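Local coordinates for beta chain (Acipenser stellatus, PDB 6IYI), which probably carries oxygen as the haem-binding beta subunit of a four-chain haemoglobin, at residues 69-74 and 128-133; 79-84 and 134-139; 28-33 and 110-115. All coordinates share one frame; numbering follows the deposited sequence.

Three small contacts show how a globin is assembled from helices distant in sequence. Along the chain the segments run 28-33, 69-74, 79-84, 110-115, 128-133 and 134-139, so the segments of any two contacts alternate. Contacts 1 and 2, with centres about 9 Å apart, share helix 124-142 on its consecutive segments and meet directly through Ala74, Leu81 and Ile137. Contact 3 joins helices 20-34 and 101-118, its centre about 14 Å from that of contact 1 and about 20 Å from that of contact 2. Trp130 against Leu114 and Ile134 against Leu110 link the three. Contacts 1 and 2 lie beside the haem, contact 3 at the interface with a chain of another protein.

Contact 1: residues 69-74 and 128-133; sequences SSVGIA and AAWQKM. With HEM (protoporphyrin IX containing Fe), chain D.
Within the globin fold, Ala74 and Val71 of helix 58-76, the E helix, face Met133 and Trp130 of helix 124-142, the H helix, in a buried patch beside the haem pocket. The two backbones stay well apart, the nearest CA pair being Ala74 and Met133 at 8.6 Å, and long side chains from the H helix bridge the interval. Met133 does most of this work. Its CG lies anti to the backbone N (chi1 -177°), and the chain bends at chi2 (72°) and again at chi3, which brings CE beside Ala74 CB and the Ala74 carbonyl. That methyl meets two atoms at once: Met133 CE is 3.7 Å from Ala74 CB and 3.6 Å from Ala74 O. It lies alongside the C=O bond, a van der Waals contact. Trp130 reaches less closely. Its six-membered ring presents an edge, with Val71 CG1 lying near the ring plane at 4.5 Å from Trp130 CZ3, so this is an edge contact without stacking. Trp130 also packs on Ile11, Leu14 and Trp15 of helix 5-15. One residue before Val71, Ser70 turns to the haem: its OG is 3.7 Å from the haem methyl CMA and 3.8 Å from CMB, a van der Waals approach to two peripheral methyls. The haem iron holds water 1 at 2.1 Å. With no polar bond between the two segments, the joint rests on shape and on dispersion between methyl groups and an indole edge.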
loop_
_atom_site.group_PDB
_atom_site.type_symbol
_atom_site.label_atom_id
_atom_site.label_comp_id
_atom_site.label_asym_id
_atom_site.label_seq_id
_atom_site.Cartn_x
_atom_site.Cartn_y
_atom_site.Cartn_z
ATOM N N SER B 69 -25.059 -6.979 3.665
ATOM C CA SER B 69 -25.836 -6.864 4.910
ATOM C C SER B 69 -24.942 -6.420 6.097
ATOM O O SER B 69 -25.362 -5.672 6.986
ATOM C CB SER B 69 -26.551 -8.182 5.233
ATOM O OG SER B 69 -27.601 -8.459 4.240
ATOM N N SER B 70 -23.731 -6.917 6.145
ATOM C CA SER B 70 -22.736 -6.462 7.146
ATOM C C SER B 70 -22.362 -5.012 6.958
ATOM O O SER B 70 -22.156 -4.283 7.898
ATOM C CB SER B 70 -21.502 -7.318 6.975
ATOM O OG SER B 70 -20.471 -6.980 7.828
ATOM N N VAL B 71 -22.298 -4.574 5.709
ATOM C CA VAL B 71 -22.206 -3.154 5.424
ATOM C C VAL B 71 -23.400 -2.380 6.025
ATOM O O VAL B 71 -23.214 -1.287 6.633
ATOM C CB VAL B 71 -22.051 -2.898 3.915
ATOM C CG1 VAL B 71 -22.124 -1.412 3.601
ATOM C CG2 VAL B 71 -20.715 -3.476 3.397
ATOM N N GLY B 72 -24.607 -2.906 5.814
ATOM C CA GLY B 72 -25.823 -2.400 6.459
ATOM C C GLY B 72 -25.697 -2.255 7.960
ATOM O O GLY B 72 -26.022 -1.211 8.484
ATOM N N ILE B 73 -25.204 -3.311 8.620
ATOM C CA ILE B 73 -24.875 -3.331 10.047
ATOM C C ILE B 73 -23.816 -2.259 10.407
ATOM O O ILE B 73 -24.018 -1.532 11.363
ATOM C CB ILE B 73 -24.518 -4.761 10.595
ATOM C CG1 ILE B 73 -25.594 -5.837 10.290
ATOM C CG2 ILE B 73 -24.377 -4.809 12.127
ATOM C CD1 ILE B 73 -27.021 -5.370 10.404
ATOM N N ALA B 74 -22.739 -2.094 9.609
ATOM C CA ALA B 74 -21.790 -1.011 9.875
ATOM C C ALA B 74 -22.467 0.346 9.868
ATOM O O ALA B 74 -22.136 1.235 10.710
ATOM C CB ALA B 74 -20.632 -1.014 8.876
ATOM N N ALA B 128 -17.962 10.986 -1.812
ATOM C CA ALA B 128 -17.045 11.328 -0.720
ATOM C C ALA B 128 -17.520 10.774 0.598
ATOM O O ALA B 128 -16.730 10.207 1.404
ATOM C CB ALA B 128 -16.811 12.849 -0.615
ATOM N N ALA B 129 -18.816 10.905 0.838
ATOM C CA ALA B 129 -19.346 10.332 2.078
ATOM C C ALA B 129 -19.226 8.799 2.105
ATOM O O ALA B 129 -18.936 8.237 3.157
ATOM C CB ALA B 129 -20.819 10.708 2.245
ATOM N N TRP B 130 -19.545 8.143 0.981
ATOM C CA TRP B 130 -19.409 6.723 0.900
ATOM C C TRP B 130 -17.913 6.244 1.014
ATOM O O TRP B 130 -17.646 5.233 1.634
ATOM C CB TRP B 130 -20.127 6.180 -0.338
ATOM C CG TRP B 130 -21.482 5.902 -0.000
ATOM C CD1 TRP B 130 -22.553 6.717 -0.165
ATOM C CD2 TRP B 130 -21.973 4.726 0.639
ATOM N NE1 TRP B 130 -23.702 6.109 0.349
ATOM C CE2 TRP B 130 -23.359 4.881 0.815
ATOM C CE3 TRP B 130 -21.395 3.522 1.004
ATOM C CZ2 TRP B 130 -24.139 3.906 1.397
ATOM C CZ3 TRP B 130 -22.168 2.581 1.580
ATOM C CH2 TRP B 130 -23.535 2.764 1.749
ATOM N N GLN B 131 -16.985 7.021 0.470
ATOM C CA GLN B 131 -15.593 6.654 0.611
ATOM C C GLN B 131 -15.242 6.743 2.104
ATOM O O GLN B 131 -14.505 5.925 2.583
ATOM C CB GLN B 131 -14.659 7.584 -0.156
ATOM C CG GLN B 131 -13.180 7.288 0.005
ATOM C CD GLN B 131 -12.829 5.871 -0.393
ATOM O OE1 GLN B 131 -13.390 5.317 -1.372
ATOM N NE2 GLN B 131 -11.878 5.269 0.348
ATOM N N LYS B 132 -15.760 7.752 2.809
ATOM C CA LYS B 132 -15.485 7.880 4.266
ATOM C C LYS B 132 -16.079 6.700 4.972
ATOM O O LYS B 132 -15.436 6.074 5.778
ATOM C CB LYS B 132 -16.056 9.199 4.793
ATOM C CG LYS B 132 -15.777 9.450 6.262
ATOM C CD LYS B 132 -16.371 10.782 6.680
ATOM C CE LYS B 132 -16.319 10.887 8.205
ATOM N NZ LYS B 132 -16.773 12.230 8.620
ATOM N N MET B 133 -17.296 6.315 4.604
ATOM C CA MET B 133 -17.905 5.121 5.261
ATOM C C MET B 133 -17.065 3.844 5.025
ATOM O O MET B 133 -16.866 2.977 5.942
ATOM C CB MET B 133 -19.353 4.943 4.805
ATOM C CG MET B 133 -20.116 3.792 5.454
ATOM S SD MET B 133 -20.516 4.130 7.205
ATOM C CE MET B 133 -20.222 2.535 7.889
HETATM C CHA HEM D . -16.942 -14.058 5.745
HETATM C CHB HEM D . -17.741 -9.337 5.922
HETATM C CHC HEM D . -13.814 -8.441 3.177
HETATM C CHD HEM D . -12.907 -13.181 3.130
HETATM C C1A HEM D . -17.480 -12.831 6.039
HETATM C C2A HEM D . -18.686 -12.661 6.734
HETATM C C3A HEM D . -18.911 -11.348 6.786
HETATM C C4A HEM D . -17.860 -10.707 6.090
HETATM C CMA HEM D . -20.081 -10.691 7.456
HETATM C CAA HEM D . -19.550 -13.748 7.372
HETATM C CBA HEM D . -18.763 -14.017 8.657
HETATM C CGA HEM D . -19.504 -14.903 9.613
HETATM O O1A HEM D . -19.856 -16.042 9.241
HETATM O O2A HEM D . -19.730 -14.474 10.769
HETATM C C1B HEM D . -16.760 -8.655 5.151
HETATM C C2B HEM D . -16.752 -7.244 4.972
HETATM C C3B HEM D . -15.677 -6.968 4.176
HETATM C C4B HEM D . -14.975 -8.252 3.931
HETATM C CMB HEM D . -17.685 -6.161 5.439
HETATM C CAB HEM D . -15.470 -5.541 3.878
HETATM C CBB HEM D . -14.367 -5.064 3.409
HETATM C C1C HEM D . -13.201 -9.666 2.890
HETATM C C2C HEM D . -12.079 -9.846 2.004
HETATM C C3C HEM D . -11.813 -11.216 2.010
HETATM C C4C HEM D . -12.786 -11.837 2.897
HETATM C CMC HEM D . -11.377 -8.710 1.264
HETATM C CAC HEM D . -10.809 -11.966 1.254
HETATM C CBC HEM D . -10.101 -11.388 0.290
HETATM C C1D HEM D . -13.985 -13.769 3.838
HETATM C C2D HEM D . -14.088 -15.235 3.942
HETATM C C3D HEM D . -15.192 -15.476 4.677
HETATM C C4D HEM D . -15.763 -14.166 5.000
HETATM C CMD HEM D . -13.137 -16.323 3.384
HETATM C CAD HEM D . -15.735 -16.866 5.020
HETATM C CBD HEM D . -16.567 -17.251 3.788
HETATM C CGD HEM D . -17.087 -18.682 3.725
HETATM O O1D HEM D . -18.198 -18.917 4.175
HETATM O O2D HEM D . -16.471 -19.619 3.144
HETATM N NA HEM D . -16.991 -11.637 5.645
HETATM N NB HEM D . -15.684 -9.208 4.557
HETATM N NC HEM D . -13.609 -10.895 3.362
HETATM N ND HEM D . -14.996 -13.151 4.504
HETATM FE FE HEM D . -15.326 -11.285 4.548
HETATM O O HOH W 1 -16.280 -11.555 2.737
#

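Contact 2: residues 79-84 and 134-139; sequences DDLAGA and IAVIIS
Leu81 meets Val136 and Ile137 by apolar contact alone, projecting one branch into the step between them: Leu81 CD2 is 3.6 Å from Val136 CG1 and equally 3.6 Å from Ile137 CG1. The side chains cross obliquely, and the stem of the leucine adds a looser touch, Leu81 CB to Val136 CG1 at 4.1 Å. Torsions explain why these particular atoms meet. Leu81 holds CG anti to its backbone N (chi1 -171°), which extends the branch toward the facing helix. Ile137 sets off from its CA away from Leu81, but with chi1 at -72° its CG1 lies beside the backbone N, where Leu81 CD2 can reach it. The side chain of Ile137 also lies near the haem, the nearest atoms of the two being about 4 Å apart.

Polar interactions occupy the turn ahead of Leu81. Asp79 OD1 forms a salt bridge with Arg8 NH2, and Asp80 OD2 makes a weak hydrogen bond to His77 ND1. Asp80 stands at the N-cap position, although its side chain makes no capping bond there; Asp80 O accepts a hydrogen bond from Ala84 N at 3.0 Å.

Among its neighbours, the contact fastens the short helix 81-84 to helix 124-142 at the end of helix 58-76. Ala74 of that third helix completes the cluster, touching both Leu81 and Ile137, while Ile134 and Ile138 turn to helix 101-118.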
loop_
_atom_site.group_PDB
_atom_site.type_symbol
_atom_site.label_atom_id
_atom_site.label_comp_id
_atom_site.label_asym_id
_atom_site.label_seq_id
_atom_site.Cartn_x
_atom_site.Cartn_y
_atom_site.Cartn_z
ATOM N N ASP B 79 -21.475 5.196 14.281
ATOM C CA ASP B 79 -20.831 5.906 15.386
ATOM C C ASP B 79 -19.985 5.020 16.297
ATOM O O ASP B 79 -19.348 5.547 17.178
ATOM C CB ASP B 79 -21.893 6.617 16.229
ATOM C CG ASP B 79 -22.606 7.642 15.451
ATOM O OD1 ASP B 79 -21.981 8.647 15.048
ATOM O OD2 ASP B 79 -23.790 7.422 15.168
ATOM N N ASP B 80 -19.963 3.699 16.120
ATOM C CA ASP B 80 -19.206 2.835 17.048
ATOM C C ASP B 80 -18.652 1.557 16.393
ATOM O O ASP B 80 -18.633 0.473 17.018
ATOM C CB ASP B 80 -20.070 2.495 18.303
ATOM C CG ASP B 80 -21.356 1.676 17.962
ATOM O OD1 ASP B 80 -22.344 2.236 17.393
ATOM O OD2 ASP B 80 -21.379 0.469 18.304
ATOM N N LEU B 81 -18.161 1.695 15.163
ATOM C CA LEU B 81 -17.925 0.526 14.311
ATOM C C LEU B 81 -16.738 -0.351 14.725
ATOM O O LEU B 81 -16.872 -1.591 14.722
ATOM C CB LEU B 81 -17.790 0.940 12.868
ATOM C CG LEU B 81 -17.769 -0.229 11.888
ATOM C CD1 LEU B 81 -19.066 -1.026 11.944
ATOM C CD2 LEU B 81 -17.529 0.302 10.497
ATOM N N ALA B 82 -15.599 0.273 15.069
ATOM C CA ALA B 82 -14.398 -0.418 15.647
ATOM C C ALA B 82 -14.872 -1.433 16.668
ATOM O O ALA B 82 -14.609 -2.621 16.540
ATOM C CB ALA B 82 -13.436 0.589 16.294
ATOM N N GLY B 83 -15.692 -0.967 17.600
ATOM C CA GLY B 83 -16.371 -1.835 18.558
ATOM C C GLY B 83 -17.354 -2.881 18.012
ATOM O O GLY B 83 -17.240 -4.060 18.332
ATOM N N ALA B 84 -18.333 -2.474 17.197
ATOM C CA ALA B 84 -19.298 -3.429 16.630
ATOM C C ALA B 84 -18.622 -4.525 15.783
ATOM O O ALA B 84 -19.151 -5.653 15.675
ATOM C CB ALA B 84 -20.347 -2.697 15.783
ATOM N N ILE B 134 -16.592 3.687 3.791
ATOM C CA ILE B 134 -15.810 2.508 3.430
ATOM C C ILE B 134 -14.501 2.542 4.211
ATOM O O ILE B 134 -14.049 1.499 4.703
ATOM C CB ILE B 134 -15.610 2.483 1.888
ATOM C CG1 ILE B 134 -16.885 1.976 1.243
ATOM C CG2 ILE B 134 -14.461 1.561 1.428
ATOM C CD1 ILE B 134 -17.056 2.473 -0.174
ATOM N N ALA B 135 -13.871 3.731 4.293
ATOM C CA ALA B 135 -12.603 3.868 5.059
ATOM C C ALA B 135 -12.798 3.483 6.524
ATOM O O ALA B 135 -11.959 2.814 7.110
ATOM C CB ALA B 135 -11.992 5.262 4.923
ATOM N N VAL B 136 -13.981 3.746 7.058
ATOM C CA VAL B 136 -14.267 3.426 8.446
ATOM C C VAL B 136 -14.445 1.938 8.622
ATOM O O VAL B 136 -14.031 1.370 9.640
ATOM C CB VAL B 136 -15.510 4.209 8.939
ATOM C CG1 VAL B 136 -16.073 3.611 10.213
ATOM C CG2 VAL B 136 -15.098 5.674 9.121
ATOM N N ILE B 137 -15.134 1.342 7.661
ATOM C CA ILE B 137 -15.286 -0.097 7.631
ATOM C C ILE B 137 -13.903 -0.762 7.514
ATOM O O ILE B 137 -13.616 -1.701 8.242
ATOM C CB ILE B 137 -16.253 -0.497 6.514
ATOM C CG1 ILE B 137 -17.682 -0.095 6.955
ATOM C CG2 ILE B 137 -16.194 -1.984 6.230
ATOM C CD1 ILE B 137 -18.713 -0.064 5.838
ATOM N N ILE B 138 -13.054 -0.257 6.631
ATOM C CA ILE B 138 -11.743 -0.883 6.416
ATOM C C ILE B 138 -10.899 -0.856 7.717
ATOM O O ILE B 138 -10.357 -1.858 8.158
ATOM C CB ILE B 138 -11.019 -0.206 5.242
ATOM C CG1 ILE B 138 -11.711 -0.619 3.947
ATOM C CG2 ILE B 138 -9.511 -0.523 5.223
ATOM C CD1 ILE B 138 -11.525 0.438 2.895
ATOM N N SER B 139 -10.909 0.295 8.350
ATOM C CA SER B 139 -10.199 0.550 9.576
ATOM C C SER B 139 -10.699 -0.310 10.703
ATOM O O SER B 139 -9.904 -0.926 11.423
ATOM C CB SER B 139 -10.326 2.027 9.927
ATOM O OG SER B 139 -9.662 2.248 11.128
#

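Contact 3: residues 28-33 and 110-115; sequences LVRLLV and LSIVLA
Arg30 laid against Val113 and Ile112 makes a buried helix-to-helix contact between helix 20-34 and helix 101-118, the B and G helices of the globin fold. The joint rests on the aliphatic part of a charged side chain, and all three touching residues are buried in the assembly. Arg30 leaves its helix toward the facing segment with CG beside the backbone N (chi1 -79°). From CG to NE the chain is extended (chi2 162°, chi3 -163°), so that CD and the start of the guanidinium pass across the end of Val113, the two side chains crossing at a slant. Val113 offers CG2, the branch that lies beside its own backbone N; the same residue also packs on Val23 and Gln26 of helix 20-34.

The charged end of Arg30 is satisfied beyond this chain. NH2 is hydrogen-bonded to the backbone of a neighbouring subunit of a different protein, and NH1 to a polar side chain of that subunit. Ile112, Val29 and Ala115 also pack on that chain. The contact thus lies at a subunit interface, consistent with the pairing of unlike chains in a haemoglobin tetramer, and the guanidinium lies between the apolar side chains of helix 101-118 and its hydrogen-bond partners on the other chain. The haem is distant, about 12 Å from the arginine side chain.

Two methyls make the apolar side of this contact. Val113 CG2 is 3.7 Å from Arg30 CD and 3.8 Å from Arg30 NE, approaching the guanidinium obliquely. Ile112 CG2 sits over one face of the group, 4.4 Å from Arg30 CZ, and 4.2 Å from Arg30 CD.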
loop_
_atom_site.group_PDB
_atom_site.type_symbol
_atom_site.label_atom_id
_atom_site.label_comp_id
_atom_site.label_asym_id
_atom_site.label_seq_id
_atom_site.Cartn_x
_atom_site.Cartn_y
_atom_site.Cartn_z
ATOM N N LEU B 28 -18.561 -8.387 -5.012
ATOM C CA LEU B 28 -17.721 -9.550 -4.793
ATOM C C LEU B 28 -17.221 -10.126 -6.098
ATOM O O LEU B 28 -16.050 -10.519 -6.176
ATOM C CB LEU B 28 -18.428 -10.621 -3.992
ATOM C CG LEU B 28 -17.616 -11.881 -3.698
ATOM C CD1 LEU B 28 -16.324 -11.554 -2.981
ATOM C CD2 LEU B 28 -18.439 -12.766 -2.798
ATOM N N VAL B 29 -18.072 -10.164 -7.137
ATOM C CA VAL B 29 -17.617 -10.581 -8.445
ATOM C C VAL B 29 -16.388 -9.769 -8.878
ATOM O O VAL B 29 -15.374 -10.310 -9.357
ATOM C CB VAL B 29 -18.733 -10.444 -9.484
ATOM C CG1 VAL B 29 -18.183 -10.559 -10.903
ATOM C CG2 VAL B 29 -19.768 -11.541 -9.270
ATOM N N ARG B 30 -16.475 -8.466 -8.742
ATOM C CA ARG B 30 -15.348 -7.629 -9.126
ATOM C C ARG B 30 -14.125 -7.918 -8.308
ATOM O O ARG B 30 -13.039 -7.952 -8.875
ATOM C CB ARG B 30 -15.685 -6.161 -9.126
ATOM C CG ARG B 30 -16.449 -5.739 -10.385
ATOM C CD ARG B 30 -17.135 -4.408 -10.171
ATOM N NE ARG B 30 -18.145 -4.187 -11.152
ATOM C CZ ARG B 30 -17.901 -3.820 -12.411
ATOM N NH1 ARG B 30 -16.663 -3.593 -12.875
ATOM N NH2 ARG B 30 -18.932 -3.693 -13.241
ATOM N N LEU B 31 -14.270 -8.146 -7.008
ATOM C CA LEU B 31 -13.112 -8.460 -6.202
ATOM C C LEU B 31 -12.368 -9.721 -6.727
ATOM O O LEU B 31 -11.149 -9.734 -6.890
ATOM C CB LEU B 31 -13.543 -8.644 -4.719
ATOM C CG LEU B 31 -12.356 -9.016 -3.855
ATOM C CD1 LEU B 31 -11.412 -7.837 -3.618
ATOM C CD2 LEU B 31 -12.830 -9.537 -2.537
ATOM N N LEU B 32 -13.142 -10.774 -6.980
ATOM C CA LEU B 32 -12.617 -12.060 -7.423
ATOM C C LEU B 32 -12.003 -12.019 -8.851
ATOM O O LEU B 32 -11.011 -12.664 -9.076
ATOM C CB LEU B 32 -13.738 -13.143 -7.339
ATOM C CG LEU B 32 -14.225 -13.412 -5.935
ATOM C CD1 LEU B 32 -15.414 -14.362 -5.985
ATOM C CD2 LEU B 32 -13.061 -13.968 -5.092
ATOM N N VAL B 33 -12.546 -11.197 -9.750
ATOM C CA VAL B 33 -11.991 -11.038 -11.054
ATOM C C VAL B 33 -10.778 -10.067 -11.102
ATOM O O VAL B 33 -9.755 -10.387 -11.742
ATOM C CB VAL B 33 -13.071 -10.571 -12.025
ATOM C CG1 VAL B 33 -12.484 -10.144 -13.359
ATOM C CG2 VAL B 33 -14.123 -11.675 -12.220
ATOM N N LEU B 110 -16.746 -1.901 -4.237
ATOM C CA LEU B 110 -18.027 -1.493 -3.751
ATOM C C LEU B 110 -18.325 -0.083 -4.249
ATOM O O LEU B 110 -19.381 0.125 -4.798
ATOM C CB LEU B 110 -18.134 -1.612 -2.203
ATOM C CG LEU B 110 -19.383 -0.989 -1.564
ATOM C CD1 LEU B 110 -20.633 -1.673 -2.100
ATOM C CD2 LEU B 110 -19.371 -1.038 -0.041
ATOM N N SER B 111 -17.419 0.865 -4.086
ATOM C CA SER B 111 -17.632 2.222 -4.610
ATOM C C SER B 111 -17.897 2.232 -6.107
ATOM O O SER B 111 -18.769 2.961 -6.577
ATOM C CB SER B 111 -16.459 3.087 -4.280
ATOM O OG SER B 111 -16.710 4.468 -4.644
ATOM N N ILE B 112 -17.118 1.423 -6.850
ATOM C CA ILE B 112 -17.269 1.287 -8.335
ATOM C C ILE B 112 -18.673 0.787 -8.704
ATOM O O ILE B 112 -19.368 1.310 -9.648
ATOM C CB ILE B 112 -16.121 0.369 -8.919
ATOM C CG1 ILE B 112 -14.843 1.215 -9.095
ATOM C CG2 ILE B 112 -16.458 -0.224 -10.280
ATOM C CD1 ILE B 112 -13.553 0.410 -9.181
ATOM N N VAL B 113 -19.104 -0.209 -7.957
ATOM C CA VAL B 113 -20.443 -0.755 -8.174
ATOM C C VAL B 113 -21.561 0.284 -7.882
ATOM O O VAL B 113 -22.535 0.404 -8.671
ATOM C CB VAL B 113 -20.650 -2.049 -7.328
ATOM C CG1 VAL B 113 -22.128 -2.514 -7.336
ATOM C CG2 VAL B 113 -19.820 -3.144 -7.923
ATOM N N LEU B 114 -21.435 1.018 -6.767
ATOM C CA LEU B 114 -22.404 2.047 -6.448
ATOM C C LEU B 114 -22.467 3.109 -7.549
ATOM O O LEU B 114 -23.537 3.548 -7.894
ATOM C CB LEU B 114 -22.084 2.713 -5.124
ATOM C CG LEU B 114 -22.214 1.775 -3.918
ATOM C CD1 LEU B 114 -21.820 2.573 -2.699
ATOM C CD2 LEU B 114 -23.591 1.184 -3.749
ATOM N N ALA B 115 -21.320 3.442 -8.146
ATOM C CA ALA B 115 -21.274 4.395 -9.256
ATOM C C ALA B 115 -21.976 3.844 -10.470
ATOM O O ALA B 115 -22.674 4.585 -11.167
ATOM C CB ALA B 115 -19.825 4.736 -9.619
#